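PDB 3TQH: quinone oxidoreductase from Coxiella burnetii, which binds NADPH and probably uses it to reduce quinones, as a member of the medium-chain dehydrogenase/reductase family. Local coordinates for residues S44-D49 with G72-G77; M96-F101 with L134-L139; S292-L297 with K315-V320; I38-A43 with E110-S115; K8-D13 with C106-Y111. One frame throughout, in Å; residues are numbered along the deposited sequence.

Interaction 1 (S44-D49 with G72-G77); sequences SLNPID and GYDFSG. With NDP (NADPH dihydro-nicotinamide-adenine-dinucleotide phosphate), chain B.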
# COMPACT_ATOMS: atom_id res chain seq x y z
N SER A 44 7.08 4.91 4.39
CA SER A 44 5.83 5.43 3.84
C SER A 44 4.64 5.04 4.70
O SER A 44 4.68 4.06 5.44
CB SER A 44 5.62 4.96 2.40
OG SER A 44 5.42 3.56 2.32
N LEU A 45 3.59 5.84 4.58
CA LEU A 45 2.34 5.62 5.30
C LEU A 45 1.36 4.84 4.44
O LEU A 45 1.27 5.04 3.23
CB LEU A 45 1.70 6.96 5.69
CG LEU A 45 2.44 7.77 6.75
CD1 LEU A 45 3.62 8.51 6.12
CD2 LEU A 45 1.49 8.75 7.43
N ASN A 46 0.61 3.95 5.09
CA ASN A 46 -0.49 3.24 4.46
C ASN A 46 -1.72 3.32 5.37
O ASN A 46 -1.57 3.45 6.58
CB ASN A 46 -0.12 1.78 4.24
CG ASN A 46 1.04 1.61 3.30
OD1 ASN A 46 2.20 1.58 3.73
ND2 ASN A 46 0.75 1.54 2.00
N PRO A 47 -2.93 3.24 4.79
CA PRO A 47 -4.15 3.25 5.61
C PRO A 47 -4.20 2.22 6.75
O PRO A 47 -4.75 2.51 7.83
CB PRO A 47 -5.24 2.96 4.57
CG PRO A 47 -4.71 3.55 3.31
CD PRO A 47 -3.23 3.29 3.35
N ILE A 48 -3.64 1.03 6.52
CA ILE A 48 -3.51 0.02 7.57
C ILE A 48 -2.90 0.62 8.84
O ILE A 48 -3.26 0.21 9.95
CB ILE A 48 -2.67 -1.21 7.09
CG1 ILE A 48 -2.77 -2.37 8.08
CG2 ILE A 48 -1.22 -0.83 6.89
CD1 ILE A 48 -3.95 -3.27 7.85
N ASP A 49 -2.01 1.59 8.69
CA ASP A 49 -1.42 2.30 9.83
C ASP A 49 -2.48 2.98 10.72
O ASP A 49 -2.44 2.82 11.94
CB ASP A 49 -0.40 3.36 9.37
CG ASP A 49 0.72 2.77 8.51
OD1 ASP A 49 0.88 1.53 8.47
OD2 ASP A 49 1.44 3.57 7.87
N GLY A 72 3.87 1.23 10.90
CA GLY A 72 4.49 1.29 9.58
C GLY A 72 5.15 -0.01 9.17
O GLY A 72 5.78 -0.68 9.98
N TYR A 73 5.00 -0.37 7.90
CA TYR A 73 5.58 -1.60 7.35
C TYR A 73 6.60 -1.34 6.24
O TYR A 73 7.50 -2.15 6.04
CB TYR A 73 4.48 -2.51 6.80
CG TYR A 73 3.46 -2.99 7.81
CD1 TYR A 73 3.83 -3.78 8.90
CD2 TYR A 73 2.11 -2.70 7.65
CE1 TYR A 73 2.88 -4.24 9.82
CE2 TYR A 73 1.16 -3.16 8.56
CZ TYR A 73 1.54 -3.92 9.63
OH TYR A 73 0.58 -4.36 10.52
N ASP A 74 6.45 -0.23 5.51
CA ASP A 74 7.27 0.07 4.34
C ASP A 74 8.49 0.86 4.77
O ASP A 74 8.36 1.84 5.51
CB ASP A 74 6.49 0.95 3.35
CG ASP A 74 5.44 0.19 2.57
OD1 ASP A 74 5.32 -1.05 2.72
OD2 ASP A 74 4.73 0.85 1.77
N PHE A 75 9.67 0.48 4.27
CA PHE A 75 10.88 1.19 4.63
C PHE A 75 11.96 1.14 3.57
O PHE A 75 11.96 0.30 2.67
CB PHE A 75 11.46 0.65 5.94
CG PHE A 75 12.29 -0.59 5.76
CD1 PHE A 75 11.71 -1.85 5.82
CD2 PHE A 75 13.65 -0.50 5.50
CE1 PHE A 75 12.48 -2.99 5.63
CE2 PHE A 75 14.42 -1.62 5.31
CZ PHE A 75 13.83 -2.87 5.38
N SER A 76 12.92 2.04 3.74
CA SER A 76 14.05 2.19 2.85
C SER A 76 15.22 2.60 3.75
O SER A 76 15.03 3.39 4.67
CB SER A 76 13.72 3.28 1.84
OG SER A 76 14.66 3.33 0.81
N GLY A 77 16.41 2.07 3.50
CA GLY A 77 17.56 2.38 4.36
C GLY A 77 18.84 1.59 4.13
O GLY A 77 19.01 0.93 3.11
PA NDP B . -5.53 5.68 -0.06
O1A NDP B . -5.79 6.36 1.22
O2A NDP B . -4.20 6.04 -0.60
O5B NDP B . -6.65 6.06 -1.14
C5B NDP B . -7.12 7.39 -1.20
C4B NDP B . -7.94 7.59 -2.46
O4B NDP B . -9.23 7.04 -2.27
C3B NDP B . -8.17 9.05 -2.84
O3B NDP B . -7.39 9.37 -3.98
C2B NDP B . -9.66 9.17 -3.11
O2B NDP B . -9.95 9.78 -4.35
C1B NDP B . -10.13 7.73 -3.10
N9A NDP B . -11.50 7.53 -2.58
C8A NDP B . -11.95 7.79 -1.31
N7A NDP B . -13.25 7.45 -1.24
C5A NDP B . -13.64 6.98 -2.45
C6A NDP B . -14.86 6.51 -2.91
N6A NDP B . -15.90 6.47 -2.09
N1A NDP B . -14.98 6.09 -4.21
C2A NDP B . -13.88 6.13 -5.05
N3A NDP B . -12.66 6.60 -4.59
C4A NDP B . -12.54 7.02 -3.30
O3 NDP B . -5.67 4.08 0.12
PN NDP B . -4.75 2.94 -0.56
O1N NDP B . -3.43 2.93 0.12
O2N NDP B . -4.79 3.00 -2.03
O5D NDP B . -5.56 1.64 -0.08
C5D NDP B . -6.93 1.47 -0.37
C4D NDP B . -7.52 0.39 0.53
O4D NDP B . -6.87 -0.85 0.29
C3D NDP B . -7.33 0.72 2.00
O3D NDP B . -8.53 0.47 2.70
C2D NDP B . -6.21 -0.19 2.45
O2D NDP B . -6.29 -0.53 3.83
C1D NDP B . -6.38 -1.39 1.51
N1N NDP B . -5.16 -2.18 1.26
C2N NDP B . -5.24 -3.55 1.42
C3N NDP B . -4.13 -4.38 1.26
C7N NDP B . -4.24 -5.86 1.44
O7N NDP B . -3.08 -6.65 1.28
N7N NDP B . -5.41 -6.41 1.74
C4N NDP B . -2.81 -3.74 0.92
C5N NDP B . -2.79 -2.26 0.75
C6N NDP B . -3.98 -1.55 0.93
P2B NDP B . -10.57 11.26 -4.44
O1X NDP B . -10.49 11.72 -5.87
O2X NDP B . -9.78 12.21 -3.57
O3X NDP B . -12.02 11.28 -4.01
O HOH W 1 6.37 2.58 7.18
O HOH W 2 1.23 0.13 10.50
O HOH W 3 2.97 1.46 6.42
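At the start of helix 47-53, beside the NADPH cleft of the GroES-like domain, the 44-49 turn meets segment 72-77 largely through water. CG2 of I48 lies 3.7 Å from CE2 of Y73, at the ring edge and near its plane. OG of S44 lies 3.0 Å from CB of D74, but no bond joins the two polar ends, which are held elsewhere: S44 by A132 O, D74 by T136 OG1. OD1 of D49 accepts a hydrogen bond from one water, which in turn takes the N-H of G72, and a second water links the same OD1 to the backbone N of Y73. A third water donates to S44 O and to D74 O, bridging the two segments. OD2 of D49 is met by N46 N at 2.9 Å, from well above the carboxylate plane, and also by Y108 OH. P47, next after N46, brings CD to 3.3 Å from O1N of NADPH. With both D49 oxygens so engaged, the carboxylate is probably fixed in rotation.

Interaction 2 (M96-F101 with L134-L139); sequences MGIAGF and LPTAGL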
# COMPACT_ATOMS: atom_id res chain seq x y z
N MSE A 96 15.44 -1.94 0.57
CA MSE A 96 14.05 -1.51 0.58
C MSE A 96 13.17 -2.73 0.79
O MSE A 96 13.48 -3.82 0.31
CB MSE A 96 13.70 -0.82 -0.74
CG MSE A 96 14.18 -1.58 -1.97
SE MSE A 96 13.60 -0.81 -3.66
CE MSE A 96 11.67 -0.68 -3.31
N GLY A 97 12.08 -2.55 1.52
CA GLY A 97 11.18 -3.66 1.77
C GLY A 97 10.17 -3.41 2.86
O GLY A 97 9.77 -2.27 3.11
N ILE A 98 9.77 -4.52 3.49
CA ILE A 98 8.72 -4.54 4.50
C ILE A 98 9.32 -5.08 5.79
O ILE A 98 10.06 -6.06 5.75
CB ILE A 98 7.54 -5.48 4.10
CG1 ILE A 98 7.02 -5.15 2.70
CG2 ILE A 98 6.40 -5.38 5.10
CD1 ILE A 98 6.45 -3.79 2.58
N ALA A 99 8.98 -4.47 6.91
CA ALA A 99 9.47 -4.94 8.20
C ALA A 99 8.32 -5.11 9.20
O ALA A 99 7.42 -4.28 9.28
CB ALA A 99 10.52 -3.98 8.75
N GLY A 100 8.37 -6.21 9.95
CA GLY A 100 7.42 -6.45 11.02
C GLY A 100 6.00 -6.75 10.58
O GLY A 100 5.07 -6.62 11.38
N PHE A 101 5.82 -7.17 9.33
CA PHE A 101 4.48 -7.40 8.81
C PHE A 101 4.02 -8.81 9.15
O PHE A 101 4.76 -9.76 8.91
CB PHE A 101 4.43 -7.20 7.29
CG PHE A 101 3.05 -7.41 6.70
CD1 PHE A 101 2.11 -6.39 6.74
CD2 PHE A 101 2.70 -8.63 6.13
CE1 PHE A 101 0.83 -6.59 6.20
CE2 PHE A 101 1.44 -8.83 5.59
CZ PHE A 101 0.50 -7.81 5.63
N LEU A 134 7.10 2.44 -2.34
CA LEU A 134 6.72 1.45 -3.35
C LEU A 134 6.18 0.10 -2.84
O LEU A 134 5.20 -0.39 -3.38
CB LEU A 134 7.91 1.20 -4.29
CG LEU A 134 7.67 0.41 -5.57
CD1 LEU A 134 6.63 1.09 -6.47
CD2 LEU A 134 8.98 0.23 -6.31
N PRO A 135 6.82 -0.52 -1.82
CA PRO A 135 6.53 -1.93 -1.52
C PRO A 135 5.05 -2.31 -1.31
O PRO A 135 4.54 -3.14 -2.06
CB PRO A 135 7.34 -2.18 -0.25
CG PRO A 135 8.48 -1.27 -0.37
CD PRO A 135 7.91 -0.02 -0.96
N THR A 136 4.37 -1.73 -0.33
CA THR A 136 2.98 -2.11 -0.07
C THR A 136 2.07 -1.75 -1.24
O THR A 136 1.39 -2.61 -1.78
CB THR A 136 2.43 -1.51 1.25
OG1 THR A 136 3.06 -2.15 2.37
CG2 THR A 136 0.92 -1.72 1.35
N ALA A 137 2.07 -0.47 -1.62
CA ALA A 137 1.17 0.03 -2.68
C ALA A 137 1.40 -0.69 -4.00
O ALA A 137 0.44 -1.13 -4.64
CB ALA A 137 1.35 1.53 -2.87
N GLY A 138 2.66 -0.82 -4.38
CA GLY A 138 3.02 -1.45 -5.65
C GLY A 138 2.73 -2.93 -5.71
O GLY A 138 2.20 -3.42 -6.70
N LEU A 139 3.10 -3.65 -4.65
CA LEU A 139 2.87 -5.09 -4.62
C LEU A 139 1.38 -5.39 -4.59
O LEU A 139 0.94 -6.37 -5.18
CB LEU A 139 3.56 -5.75 -3.42
CG LEU A 139 5.09 -5.88 -3.48
CD1 LEU A 139 5.65 -6.27 -2.10
CD2 LEU A 139 5.53 -6.88 -4.55
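Apolar contacts dominate the meeting of M96-F101 with L134-L139, where the end of strand 94-98 passes over the first turn of helix 135-147. I98 and P135 run past each other in opposite directions, and the terminal methyl CD1 of I98 reaches CB of the proline ring at 3.4 Å. With CG1 placed beside the backbone N (chi1 -52°), the isoleucine sends this methyl toward the helix although its CB does not aim there. Further back along the strand, the selenomethionine M96 bends at its last torsion (chi3 -52°), and its CE comes to 4.1 Å from CD2 of L134.

Contacts that involve a polar atom are of van der Waals kind. CG of P135 sits 3.8 Å from G97 O, and OG1 of T136 lies 3.8 Å from CD1 of I98. The polar bond of that hydroxyl is made elsewhere, to D74, with a weak further one to K268.

Strand and helix segments stand almost perpendicular, at 80°, with their axes 9.1 Å apart. Strand 94-98 of the mixed sheet thus packs on the start of helix 135-147, which precedes strand 155-158, the first of the parallel, Rossmann-type nucleotide-binding sheet, and T136, in the first turn of that helix, lines the NADPH pocket.

Interaction 3 (S292-L297 with K315-V320); sequences SRIFQL and KLVFKV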
# COMPACT_ATOMS: atom_id res chain seq x y z
N SER A 292 2.94 12.86 -2.77
CA SER A 292 2.26 14.16 -2.67
C SER A 292 2.76 15.01 -1.49
O SER A 292 2.76 16.24 -1.57
CB SER A 292 0.74 13.98 -2.61
OG SER A 292 0.34 13.18 -1.51
N ARG A 293 3.18 14.37 -0.40
CA ARG A 293 3.81 15.12 0.68
C ARG A 293 4.86 14.31 1.46
O ARG A 293 4.70 13.12 1.68
CB ARG A 293 2.76 15.71 1.63
CG ARG A 293 3.41 16.50 2.74
CD ARG A 293 2.54 17.53 3.42
NE ARG A 293 3.26 17.98 4.61
CZ ARG A 293 4.27 18.85 4.62
NH1 ARG A 293 4.67 19.45 3.50
NH2 ARG A 293 4.85 19.16 5.78
N ILE A 294 5.91 15.01 1.87
CA ILE A 294 7.02 14.45 2.63
C ILE A 294 6.97 15.02 4.04
O ILE A 294 6.98 16.24 4.21
CB ILE A 294 8.38 14.84 2.00
CG1 ILE A 294 8.44 14.43 0.52
CG2 ILE A 294 9.53 14.22 2.79
CD1 ILE A 294 9.66 14.96 -0.22
N PHE A 295 6.94 14.13 5.04
CA PHE A 295 6.86 14.53 6.45
C PHE A 295 8.11 14.15 7.24
O PHE A 295 8.79 13.19 6.90
CB PHE A 295 5.68 13.82 7.13
CG PHE A 295 4.33 14.29 6.67
CD1 PHE A 295 3.71 15.37 7.28
CD2 PHE A 295 3.66 13.62 5.66
CE1 PHE A 295 2.46 15.79 6.87
CE2 PHE A 295 2.41 14.03 5.25
CZ PHE A 295 1.81 15.13 5.85
N GLN A 296 8.37 14.88 8.32
CA GLN A 296 9.25 14.37 9.38
C GLN A 296 8.43 13.50 10.35
O GLN A 296 7.21 13.66 10.44
CB GLN A 296 9.89 15.51 10.17
CG GLN A 296 10.59 16.56 9.33
CD GLN A 296 11.27 17.59 10.20
OE1 GLN A 296 12.14 17.25 11.00
NE2 GLN A 296 10.87 18.85 10.06
N LEU A 297 9.08 12.59 11.07
CA LEU A 297 8.41 11.77 12.10
C LEU A 297 7.72 12.66 13.14
O LEU A 297 6.66 12.33 13.66
CB LEU A 297 9.39 10.83 12.81
CG LEU A 297 9.89 9.63 12.01
CD1 LEU A 297 10.97 8.90 12.77
CD2 LEU A 297 8.74 8.70 11.67
N LYS A 315 1.12 8.97 -2.53
CA LYS A 315 1.72 8.47 -1.29
C LYS A 315 2.18 9.60 -0.38
O LYS A 315 2.67 10.63 -0.85
CB LYS A 315 2.92 7.58 -1.60
CG LYS A 315 2.60 6.24 -2.26
CD LYS A 315 1.77 5.31 -1.37
CE LYS A 315 2.51 4.88 -0.11
NZ LYS A 315 1.75 3.86 0.66
N LEU A 316 2.01 9.39 0.93
CA LEU A 316 2.64 10.20 1.95
C LEU A 316 3.86 9.42 2.42
O LEU A 316 3.81 8.18 2.49
CB LEU A 316 1.70 10.47 3.13
CG LEU A 316 0.33 11.09 2.83
CD1 LEU A 316 -0.44 11.25 4.14
CD2 LEU A 316 0.47 12.42 2.11
N VAL A 317 4.93 10.12 2.76
CA VAL A 317 6.16 9.45 3.19
C VAL A 317 6.90 10.24 4.27
O VAL A 317 6.92 11.48 4.26
CB VAL A 317 7.09 9.17 1.99
CG1 VAL A 317 7.59 10.47 1.37
CG2 VAL A 317 8.27 8.29 2.40
N PHE A 318 7.48 9.50 5.21
CA PHE A 318 8.38 10.08 6.20
C PHE A 318 9.80 10.06 5.65
O PHE A 318 10.28 9.02 5.20
CB PHE A 318 8.35 9.29 7.52
CG PHE A 318 7.09 9.47 8.32
CD1 PHE A 318 6.71 10.73 8.76
CD2 PHE A 318 6.31 8.37 8.67
CE1 PHE A 318 5.55 10.90 9.52
CE2 PHE A 318 5.15 8.53 9.42
CZ PHE A 318 4.77 9.80 9.85
N LYS A 319 10.45 11.22 5.68
CA LYS A 319 11.88 11.29 5.46
C LYS A 319 12.54 11.22 6.83
O LYS A 319 12.43 12.16 7.62
CB LYS A 319 12.25 12.59 4.74
CG LYS A 319 13.74 12.88 4.69
CD LYS A 319 14.03 14.21 3.99
CE LYS A 319 14.85 14.03 2.73
NZ LYS A 319 16.19 13.42 3.03
N VAL A 320 13.19 10.10 7.11
CA VAL A 320 13.82 9.89 8.41
C VAL A 320 15.26 10.42 8.38
O VAL A 320 15.73 11.01 9.36
CB VAL A 320 13.77 8.40 8.82
CG1 VAL A 320 14.41 8.19 10.18
CG2 VAL A 320 12.34 7.91 8.83
O HOH W 4 11.87 12.80 10.35
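Strands 292-295 and 315-319 run parallel, 23° apart, and R293, I294 and F295 pair with L316, V317 and F318. F295 serves both ways across this register: its N donates to V317 O in an almost straight bond (2.8 Å, 173°), while its O accepts from K319 N at 2.9 Å. R293 O takes V317 N, and S292 N gives to K315 O.

On the face carrying F295, the ring edge of this residue meets CD2 of L316 at 4.0 Å from CE2, and CG of R293 lies over one ring face, toward the rim. Helix 300-308 packs on F295, L316 and F318, completing the beta-alpha-beta crossover from strand 291-295 to strand 315-319. On the other face, CG1 of I294 and CG1 of V317 lie side by side, pointing the same way, 4.1 Å apart.

Past the strand end, L297 crosses F318 at about a right angle and lays CD2 over the ring face, 3.9 Å from its centroid, in a CH-pi contact. Q296 O approaches the edge of the same ring, 3.3 Å from CE1. A water then joins L297 N to K319 O, and Y108 packs edge-to-face on F318.

Interaction 4 (I38-A43 with E110-S115); sequences IKVHAA and EYVCAS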
# COMPACT_ATOMS: atom_id res chain seq x y z
N ILE A 38 18.63 -2.21 10.30
CA ILE A 38 18.65 -1.24 9.21
C ILE A 38 18.54 0.18 9.75
O ILE A 38 17.65 0.48 10.53
CB ILE A 38 17.45 -1.45 8.25
CG1 ILE A 38 17.34 -2.90 7.78
CG2 ILE A 38 17.56 -0.52 7.05
CD1 ILE A 38 18.51 -3.38 6.96
N LYS A 39 19.45 1.07 9.32
CA LYS A 39 19.28 2.50 9.55
C LYS A 39 18.27 3.03 8.53
O LYS A 39 18.53 2.99 7.33
CB LYS A 39 20.62 3.23 9.41
CG LYS A 39 20.54 4.75 9.60
CD LYS A 39 21.77 5.47 9.04
CE LYS A 39 22.96 5.41 9.98
NZ LYS A 39 24.00 6.43 9.64
N VAL A 40 17.12 3.51 9.01
CA VAL A 40 16.02 3.92 8.13
C VAL A 40 16.25 5.31 7.52
O VAL A 40 16.51 6.27 8.22
CB VAL A 40 14.66 3.91 8.86
CG1 VAL A 40 13.53 4.40 7.94
CG2 VAL A 40 14.34 2.51 9.38
N HIS A 41 16.15 5.38 6.19
CA HIS A 41 16.22 6.65 5.47
C HIS A 41 14.82 7.18 5.16
O HIS A 41 14.59 8.39 5.22
CB HIS A 41 17.04 6.50 4.19
CG HIS A 41 18.52 6.51 4.43
ND1 HIS A 41 19.35 7.49 3.91
CD2 HIS A 41 19.32 5.70 5.16
CE1 HIS A 41 20.59 7.26 4.30
NE2 HIS A 41 20.60 6.18 5.06
N ALA A 42 13.89 6.28 4.84
CA ALA A 42 12.52 6.67 4.52
C ALA A 42 11.52 5.58 4.91
O ALA A 42 11.85 4.39 4.92
CB ALA A 42 12.42 6.99 3.03
N ALA A 43 10.29 6.00 5.21
CA ALA A 43 9.21 5.08 5.58
C ALA A 43 7.86 5.67 5.15
O ALA A 43 7.53 6.79 5.51
CB ALA A 43 9.21 4.82 7.07
N GLU A 110 13.86 5.28 13.45
CA GLU A 110 15.20 5.46 12.90
C GLU A 110 15.89 4.13 12.57
O GLU A 110 16.81 4.10 11.75
CB GLU A 110 16.05 6.25 13.90
CG GLU A 110 15.59 7.69 14.09
CD GLU A 110 16.47 8.48 15.06
OE1 GLU A 110 16.93 7.90 16.07
OE2 GLU A 110 16.68 9.68 14.81
N TYR A 111 15.47 3.05 13.22
CA TYR A 111 16.02 1.71 12.97
C TYR A 111 14.91 0.67 12.93
O TYR A 111 13.96 0.74 13.71
CB TYR A 111 17.04 1.32 14.04
CG TYR A 111 18.25 2.22 14.09
CD1 TYR A 111 19.40 1.92 13.36
CD2 TYR A 111 18.25 3.38 14.85
CE1 TYR A 111 20.51 2.76 13.39
CE2 TYR A 111 19.35 4.22 14.89
CZ TYR A 111 20.48 3.91 14.16
OH TYR A 111 21.57 4.74 14.20
N VAL A 112 15.04 -0.29 12.02
CA VAL A 112 14.14 -1.43 11.98
C VAL A 112 14.92 -2.74 11.89
O VAL A 112 16.06 -2.77 11.44
CB VAL A 112 13.14 -1.36 10.80
CG1 VAL A 112 12.29 -0.12 10.92
CG2 VAL A 112 13.87 -1.39 9.46
N CYS A 113 14.28 -3.81 12.35
CA CYS A 113 14.78 -5.16 12.20
C CYS A 113 14.06 -5.78 11.02
O CYS A 113 12.85 -5.62 10.88
CB CYS A 113 14.53 -5.97 13.48
SG CYS A 113 14.82 -7.74 13.34
N ALA A 114 14.79 -6.49 10.16
CA ALA A 114 14.19 -7.12 8.99
C ALA A 114 14.89 -8.43 8.61
O ALA A 114 16.07 -8.64 8.89
CB ALA A 114 14.21 -6.17 7.81
N SER A 115 14.12 -9.31 7.97
CA SER A 115 14.62 -10.56 7.43
C SER A 115 15.09 -10.30 6.01
O SER A 115 14.53 -9.46 5.32
CB SER A 115 13.51 -11.61 7.45
OG SER A 115 13.92 -12.81 6.80
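I38 and V112 form the hydrogen-bonded pair of this antiparallel contact, with I38 N donating to V112 O at 2.9 Å and V112 N returning to I38 O at 3.1 Å. A third bond carries the pairing past Y111: V40 N reaches E110 O at 2.8 Å and is nearly straight (168°), although the donor stands above the carbonyl plane. Between these bonds, K39 faces Y111 as a non-hydrogen-bonded pair.

Around this backbone frame the side chains divide between the two sheet faces. On the face of I38, CB of I38 touches CG2 of V112 at 3.8 Å, and the two side chains cross at a slant. V40 adds CG2, 3.7 Å from CG1 of V112, at about a right angle. With CG1 of V40 anti to the backbone N (chi1 178°), CG2 falls beside that N and faces V112. On the other face, CB of K39 lies 4.0 Å from CE1 of Y111, while K39 CA and I38 O approach the ring obliquely and the lysine chain leads away.

Farther out, a classic beta bulge lets H41 and A42 both face S76, and the chain turns a corner there. Strand 36-44 of the GroES-like domain pairs with three others: strand 74-82, with I38 against F75 and V79, strand 111-114 along its early part, and strand 315-319 beyond the corner, while helix 128-133 packs on A42.

Interaction 5 (K8-D13 with C106-Y111); sequences KAIQFD and CCYAEY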
# COMPACT_ATOMS: atom_id res chain seq x y z
N LYS A 8 14.91 7.28 18.14
CA LYS A 8 13.61 7.95 18.08
C LYS A 8 12.63 7.10 17.27
O LYS A 8 13.00 6.55 16.22
CB LYS A 8 13.74 9.34 17.44
CG LYS A 8 14.79 10.25 18.09
CD LYS A 8 14.94 11.58 17.33
CE LYS A 8 15.96 12.52 17.97
NZ LYS A 8 17.38 12.14 17.66
N ALA A 9 11.40 6.99 17.75
CA ALA A 9 10.36 6.22 17.07
C ALA A 9 8.97 6.72 17.45
O ALA A 9 8.76 7.23 18.55
CB ALA A 9 10.49 4.75 17.40
N ILE A 10 8.01 6.59 16.53
CA ILE A 10 6.62 6.94 16.81
C ILE A 10 5.95 5.74 17.47
O ILE A 10 6.01 4.63 16.96
CB ILE A 10 5.84 7.32 15.54
CG1 ILE A 10 6.36 8.65 14.97
CG2 ILE A 10 4.34 7.42 15.83
CD1 ILE A 10 6.07 9.86 15.83
N GLN A 11 5.34 5.96 18.63
CA GLN A 11 4.55 4.92 19.27
C GLN A 11 3.20 5.46 19.66
O GLN A 11 2.98 6.67 19.64
CB GLN A 11 5.28 4.38 20.50
CG GLN A 11 6.34 3.35 20.15
CD GLN A 11 7.17 2.89 21.33
OE1 GLN A 11 8.15 2.18 21.14
NE2 GLN A 11 6.79 3.29 22.54
N PHE A 12 2.28 4.56 19.96
CA PHE A 12 1.01 4.93 20.58
C PHE A 12 0.75 3.99 21.75
O PHE A 12 1.08 2.80 21.68
CB PHE A 12 -0.14 4.93 19.55
CG PHE A 12 -0.45 3.57 18.94
CD1 PHE A 12 -1.60 2.88 19.30
CD2 PHE A 12 0.39 3.00 17.99
CE1 PHE A 12 -1.90 1.64 18.75
CE2 PHE A 12 0.10 1.76 17.43
CZ PHE A 12 -1.05 1.08 17.81
N ASP A 13 0.20 4.53 22.83
CA ASP A 13 -0.07 3.79 24.06
C ASP A 13 -1.50 3.27 24.12
O ASP A 13 -1.80 2.36 24.88
CB ASP A 13 0.19 4.68 25.27
CG ASP A 13 1.65 5.11 25.39
OD1 ASP A 13 2.39 4.98 24.39
OD2 ASP A 13 2.05 5.57 26.48
N CYS A 106 6.50 -1.15 12.83
CA CYS A 106 7.72 -0.61 13.45
C CYS A 106 8.53 0.40 12.63
O CYS A 106 9.60 0.80 13.06
CB CYS A 106 8.64 -1.79 13.76
SG CYS A 106 9.19 -2.66 12.25
N CYS A 107 8.04 0.81 11.46
CA CYS A 107 8.87 1.55 10.52
C CYS A 107 8.90 3.08 10.70
O CYS A 107 9.81 3.74 10.18
CB CYS A 107 8.48 1.21 9.08
SG CYS A 107 8.90 -0.47 8.57
N TYR A 108 7.92 3.65 11.41
CA TYR A 108 8.00 5.07 11.80
C TYR A 108 9.09 5.18 12.87
O TYR A 108 8.79 5.36 14.06
CB TYR A 108 6.68 5.58 12.41
CG TYR A 108 5.43 5.58 11.55
CD1 TYR A 108 5.36 4.93 10.32
CD2 TYR A 108 4.27 6.20 12.02
CE1 TYR A 108 4.18 4.93 9.57
CE2 TYR A 108 3.10 6.21 11.28
CZ TYR A 108 3.06 5.57 10.07
OH TYR A 108 1.88 5.58 9.36
N ALA A 109 10.35 5.06 12.45
CA ALA A 109 11.46 4.94 13.39
C ALA A 109 12.81 5.02 12.69
O ALA A 109 12.90 4.86 11.48
CB ALA A 109 11.36 3.64 14.16
N GLU A 110 13.86 5.28 13.45
CA GLU A 110 15.20 5.46 12.90
C GLU A 110 15.89 4.13 12.57
O GLU A 110 16.81 4.10 11.75
CB GLU A 110 16.05 6.25 13.90
CG GLU A 110 15.59 7.69 14.09
CD GLU A 110 16.47 8.48 15.06
OE1 GLU A 110 16.93 7.90 16.07
OE2 GLU A 110 16.68 9.68 14.81
N TYR A 111 15.47 3.05 13.22
CA TYR A 111 16.02 1.71 12.97
C TYR A 111 14.91 0.67 12.93
O TYR A 111 13.96 0.74 13.71
CB TYR A 111 17.04 1.32 14.04
CG TYR A 111 18.25 2.22 14.09
CD1 TYR A 111 19.40 1.92 13.36
CD2 TYR A 111 18.25 3.38 14.85
CE1 TYR A 111 20.51 2.76 13.39
CE2 TYR A 111 19.35 4.22 14.89
CZ TYR A 111 20.48 3.91 14.16
OH TYR A 111 21.57 4.74 14.20
O HOH W 5 7.36 2.92 15.16
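From CB to tip, the K8 side chain runs beside the carboxylate of E110. CB lies 3.7 Å from CD of E110, CG is about equally far from both carboxylate oxygens, and CD comes to 3.6 Å from OE2. A turn at the last torsion (chi4 78°) then swings NZ back to 3.8 Å from the same OE2, a long salt bridge. The backbone of K8 has the firmer hold: its N donates to OE1 of E110 at 3.0 Å in an almost straight bond (178°), arriving from above the carboxylate plane, and K8 O receives E110 N.

Two residues on, I10 N gives to Y108 O at 2.9 Å, Y108 being the centre of an inverse gamma turn, and a water donates to both I10 O and Y108 O. Between these bonds the methyls of A9 and A109 touch at 3.5 Å, while CB of I10 packs on CB of Y108. For E110, the short, straight N-H bond probably contributes more than the long ion pair to holding the carboxylate.

Overall arrangement
Interactions 1 to 4 all reach one mixed sheet, while interaction 5 ties strand 6-12 to the loop that leads into strand 111-114. The nearest pair is interactions 1 and 2, with centres about 7 Å apart: D74 OD1 probably bonds to T136 OG1, and P47 and T136, one from each, line the NADPH pocket. In interaction 3 the side chain of K315 comes within about 5 Å of NADPH, and its NZ probably bonds to L45 O, 2.9 Å away. Interactions 3 and 4 meet where F318 N lies 2.7 Å from A43 O, a probable hydrogen bond between neighbouring strands. Interaction 5 shares E110 and Y111 with interaction 4, yet its Y108 OH also reaches D49 OD2 of interaction 1.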